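Local coordinates for protein catechol O-methyltransferase (Mycobacterium tuberculosis, PDB 6JCL) that transfers the methyl group of S-adenosyl-L-methionine to a hydroxyl of catechol-like compounds, with the help of a divalent metal cation, at residues 62-67 with 86-91. Residues are numbered along the deposited sequence; the frame is centred on the assembly and turned at random.
Sequences RRVLEI and GRVVTL
With CG of Glu66 (chi1 171°) and OG1 of Thr90 (chi1 -176°) both turned anti to their backbone nitrogens, the two side chains run side by side on one face of a parallel strand pair. Thr90 OG1 donates to Glu66 OE1 over 2.6 Å, meeting the carboxylate on its anti lone pair. Thr75 also bonds to OE1 and Ser74 to OE2, while Thr69 bonds to Thr90 OG1; hydroxyls therefore grip both oxygens of the buried Glu66 carboxylate. The nearest atoms of the Glu66 side chain and the bound S-adenosyl-L-homocysteine lie about 4 Å apart, consistent with a role for Glu66 in cofactor binding. Between the strands, five backbone hydrogen bonds run from Arg87 N–Arg62 O (2.8 Å) to Leu91 N–Glu66 O (2.9 Å). Val64 CB meets Val88 CG2 at 4.0 Å on the Glu66 face. On the other face, Leu65 CD1 rests against Leu91 CG (4.2 Å), and Leu91 itself touches the bound S-adenosyl-L-homocysteine. The strands and the intervening helix 73-82 make a right-handed beta-alpha-beta crossover unit of the Rossmann-like methyltransferase fold: the helix packs on Val64, Glu66, Val88 and Thr90, while strand 133-138 flanks 63-67 and strand 114-118 flanks 87-91.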
# COMPACT_ATOMS: atom_id res chain seq x y z
N ARG A 62 -14.38 -0.57 10.27
CA ARG A 62 -15.79 -0.89 10.37
C ARG A 62 -16.70 0.17 9.74
O ARG A 62 -17.88 -0.11 9.51
CB ARG A 62 -16.19 -1.10 11.83
CG ARG A 62 -15.69 -2.43 12.42
CD ARG A 62 -16.29 -3.64 11.69
NE ARG A 62 -15.79 -4.93 12.19
CZ ARG A 62 -16.27 -5.56 13.26
NH1 ARG A 62 -17.26 -5.04 13.97
NH2 ARG A 62 -15.76 -6.73 13.63
N ARG A 63 -16.18 1.36 9.44
CA ARG A 63 -16.92 2.37 8.70
C ARG A 63 -16.01 2.91 7.61
O ARG A 63 -14.94 3.45 7.92
CB ARG A 63 -17.37 3.50 9.61
CG ARG A 63 -18.47 3.09 10.59
CD ARG A 63 -18.36 3.87 11.89
NE ARG A 63 -19.00 3.15 12.98
CZ ARG A 63 -20.28 3.32 13.33
NH1 ARG A 63 -20.79 2.63 14.34
NH2 ARG A 63 -21.04 4.18 12.66
N VAL A 64 -16.41 2.73 6.37
CA VAL A 64 -15.62 3.10 5.21
C VAL A 64 -16.41 4.09 4.37
O VAL A 64 -17.62 3.92 4.19
CB VAL A 64 -15.23 1.87 4.36
CG1 VAL A 64 -14.34 2.30 3.17
CG2 VAL A 64 -14.53 0.84 5.24
N LEU A 65 -15.75 5.14 3.91
CA LEU A 65 -16.34 6.13 3.02
C LEU A 65 -15.65 6.04 1.67
O LEU A 65 -14.42 6.05 1.60
CB LEU A 65 -16.22 7.55 3.59
CG LEU A 65 -16.60 8.70 2.65
CD1 LEU A 65 -18.10 8.63 2.28
CD2 LEU A 65 -16.29 10.03 3.32
N GLU A 66 -16.42 5.90 0.60
CA GLU A 66 -15.89 5.93 -0.75
C GLU A 66 -16.58 7.03 -1.55
O GLU A 66 -17.80 7.21 -1.46
CB GLU A 66 -16.06 4.59 -1.45
CG GLU A 66 -15.72 4.64 -2.95
CD GLU A 66 -15.91 3.28 -3.58
OE1 GLU A 66 -17.09 2.87 -3.71
OE2 GLU A 66 -14.90 2.60 -3.89
N ILE A 67 -15.78 7.78 -2.30
CA ILE A 67 -16.31 8.85 -3.14
C ILE A 67 -16.00 8.46 -4.59
O ILE A 67 -14.83 8.46 -5.00
CB ILE A 67 -15.72 10.21 -2.76
CG1 ILE A 67 -15.78 10.39 -1.23
CG2 ILE A 67 -16.50 11.34 -3.42
CD1 ILE A 67 -15.25 11.74 -0.73
N GLY A 86 -18.93 -4.64 9.03
CA GLY A 86 -18.49 -3.35 8.55
C GLY A 86 -19.54 -2.70 7.68
O GLY A 86 -20.48 -3.34 7.20
N ARG A 87 -19.44 -1.39 7.54
CA ARG A 87 -20.38 -0.68 6.69
C ARG A 87 -19.59 0.22 5.77
O ARG A 87 -18.57 0.79 6.16
CB ARG A 87 -21.39 0.14 7.50
CG ARG A 87 -22.40 -0.70 8.34
CD ARG A 87 -23.29 -1.59 7.46
NE ARG A 87 -24.36 -2.25 8.21
CZ ARG A 87 -24.25 -3.45 8.78
NH1 ARG A 87 -25.27 -3.97 9.46
NH2 ARG A 87 -23.11 -4.14 8.68
N VAL A 88 -20.03 0.28 4.52
CA VAL A 88 -19.45 1.17 3.52
C VAL A 88 -20.51 2.15 3.08
O VAL A 88 -21.64 1.74 2.78
CB VAL A 88 -18.90 0.38 2.31
CG1 VAL A 88 -18.28 1.34 1.30
CG2 VAL A 88 -17.91 -0.70 2.78
N VAL A 89 -20.16 3.43 3.06
CA VAL A 89 -20.98 4.47 2.44
C VAL A 89 -20.25 4.90 1.18
O VAL A 89 -19.08 5.31 1.25
CB VAL A 89 -21.20 5.66 3.39
CG1 VAL A 89 -22.01 6.76 2.71
CG2 VAL A 89 -21.88 5.20 4.68
N THR A 90 -20.90 4.78 0.03
CA THR A 90 -20.26 5.16 -1.23
C THR A 90 -21.12 6.19 -1.96
O THR A 90 -22.35 6.06 -2.01
CB THR A 90 -19.94 3.92 -2.11
OG1 THR A 90 -19.22 4.34 -3.29
CG2 THR A 90 -21.20 3.14 -2.52
N LEU A 91 -20.46 7.22 -2.50
CA LEU A 91 -21.12 8.38 -3.08
C LEU A 91 -21.02 8.35 -4.60
O LEU A 91 -19.92 8.19 -5.15
CB LEU A 91 -20.49 9.68 -2.55
CG LEU A 91 -20.41 9.79 -1.02
CD1 LEU A 91 -19.91 11.16 -0.60
CD2 LEU A 91 -21.77 9.47 -0.33